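Local coordinates for B-type Cna protein (PDB 6FWY) that is of unknown function but, as a thioester domain of a cell-wall-anchored surface protein, may take part in covalent attachment of the bacterium to host surfaces, at residues Y24-V27 and P33-W36. Numbering follows the deposited sequence.
Sequences YIRV and PNEW
Arg26 packs against both Asn34 and Trp36 at the surface end of a β-hairpin, where strand 26-29 pairs antiparallel with the start of strand 32-44 in this thioester-domain protein. A bend at chi3 (-72°) turns its guanidinium over the Asn34 amide while CG and CD stay near Trp36 CD1. The flat end of the arginine stacks on the Asn34 side-chain amide, their planes only 19° apart, with Asn34 OD1 4.1 Å above the guanidinium plane and over its centre. Arg26 NH1 comes to 3.8 Å from Asn34 CB. Arg26 NH2 turns instead to Ser125 OG, a hydrogen bond that helps fix the rotation of the group. Further back along the chain, the methylene Arg26 CD lies 3.7 Å from Trp36 CD1, reaching the indole obliquely, while the guanidinium stands nearly upright to that ring at 79°. His126 also meets the indole. The backbones join at the hydrogen-bonded pair Val27 and Glu35, whose side chains share the opposite face. Val27 N gives a bond of 2.8 Å to Glu35 O. The return bond, Glu35 N to Val27 O at 2.9 Å, is less straight.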
loop_
_atom_site.group_PDB
_atom_site.type_symbol
_atom_site.label_atom_id
_atom_site.label_comp_id
_atom_site.label_asym_id
_atom_site.label_seq_id
_atom_site.Cartn_x
_atom_site.Cartn_y
_atom_site.Cartn_z
ATOM N N TYR A 24 6.000 -28.162 -1.647
ATOM C CA TYR A 24 7.308 -28.542 -2.199
ATOM C C TYR A 24 8.403 -28.684 -1.131
ATOM O O TYR A 24 9.544 -28.991 -1.457
ATOM C CB TYR A 24 7.740 -27.473 -3.196
ATOM C CG TYR A 24 6.842 -27.421 -4.386
ATOM C CD1 TYR A 24 5.698 -26.638 -4.371
ATOM C CD2 TYR A 24 7.124 -28.171 -5.524
ATOM C CE1 TYR A 24 4.848 -26.610 -5.463
ATOM C CE2 TYR A 24 6.296 -28.121 -6.626
ATOM C CZ TYR A 24 5.171 -27.328 -6.588
ATOM O OH TYR A 24 4.356 -27.312 -7.680
ATOM N N ILE A 25 8.025 -28.431 0.118
ATOM C CA ILE A 25 8.890 -28.465 1.280
ATOM C C ILE A 25 8.113 -29.088 2.427
ATOM O O ILE A 25 6.914 -29.290 2.337
ATOM C CB ILE A 25 9.406 -27.043 1.681
ATOM C CG1 ILE A 25 8.279 -26.096 2.097
ATOM C CG2 ILE A 25 10.210 -26.414 0.539
ATOM C CD1 ILE A 25 7.886 -26.114 3.556
ATOM N N ARG A 26 8.822 -29.375 3.510
ATOM C CA ARG A 26 8.217 -29.791 4.771
ATOM C C ARG A 26 8.854 -28.936 5.854
ATOM O O ARG A 26 9.800 -28.202 5.578
ATOM C CB ARG A 26 8.442 -31.291 5.012
ATOM C CG ARG A 26 7.758 -32.158 3.972
ATOM C CD ARG A 26 8.183 -33.597 4.002
ATOM N NE ARG A 26 9.539 -33.779 3.492
ATOM C CZ ARG A 26 10.264 -34.898 3.641
ATOM N NH1 ARG A 26 9.762 -35.945 4.260
ATOM N NH2 ARG A 26 11.489 -34.960 3.140
ATOM N N VAL A 27 8.328 -29.024 7.073
ATOM C CA VAL A 27 8.852 -28.258 8.189
ATOM C C VAL A 27 8.963 -29.140 9.428
ATOM O O VAL A 27 7.965 -29.781 9.832
ATOM C CB VAL A 27 7.983 -27.040 8.544
ATOM C CG1 VAL A 27 8.601 -26.236 9.676
ATOM C CG2 VAL A 27 7.754 -26.145 7.326
ATOM N N PRO A 33 8.411 -33.812 13.225
ATOM C CA PRO A 33 9.404 -33.723 12.172
ATOM C C PRO A 33 8.792 -33.896 10.778
ATOM O O PRO A 33 7.860 -34.672 10.618
ATOM C CB PRO A 33 10.398 -34.866 12.491
ATOM C CG PRO A 33 10.022 -35.365 13.840
ATOM C CD PRO A 33 8.589 -35.017 14.047
ATOM N N ASN A 34 9.338 -33.175 9.798
ATOM C CA ASN A 34 8.972 -33.337 8.385
ATOM C C ASN A 34 7.455 -33.160 8.117
ATOM O O ASN A 34 6.877 -33.818 7.257
ATOM C CB ASN A 34 9.467 -34.695 7.838
ATOM C CG ASN A 34 10.986 -34.783 7.771
ATOM O OD1 ASN A 34 11.653 -33.833 7.413
ATOM N ND2 ASN A 34 11.536 -35.938 8.161
ATOM N N GLU A 35 6.821 -32.257 8.862
ATOM C CA GLU A 35 5.392 -31.993 8.728
ATOM C C GLU A 35 5.119 -31.311 7.362
ATOM O O GLU A 35 5.847 -30.400 6.962
ATOM C CB GLU A 35 4.922 -31.093 9.862
ATOM C CG GLU A 35 3.438 -30.818 9.856
ATOM C CD GLU A 35 2.966 -29.962 11.019
ATOM O OE1 GLU A 35 3.340 -30.245 12.190
ATOM O OE2 GLU A 35 2.157 -29.030 10.775
ATOM N N TRP A 36 4.093 -31.788 6.656
ATOM C CA TRP A 36 3.719 -31.224 5.351
ATOM C C TRP A 36 3.059 -29.861 5.549
ATOM O O TRP A 36 2.388 -29.618 6.563
ATOM C CB TRP A 36 2.772 -32.134 4.563
ATOM C CG TRP A 36 3.384 -33.393 4.024
ATOM C CD1 TRP A 36 4.510 -34.053 4.495
ATOM C CD2 TRP A 36 2.865 -34.206 2.973
ATOM N NE1 TRP A 36 4.719 -35.200 3.776
ATOM C CE2 TRP A 36 3.732 -35.321 2.833
ATOM C CE3 TRP A 36 1.760 -34.098 2.118
ATOM C CZ2 TRP A 36 3.523 -36.317 1.865
ATOM C CZ3 TRP A 36 1.559 -35.092 1.153
ATOM C CH2 TRP A 36 2.445 -36.192 1.040
#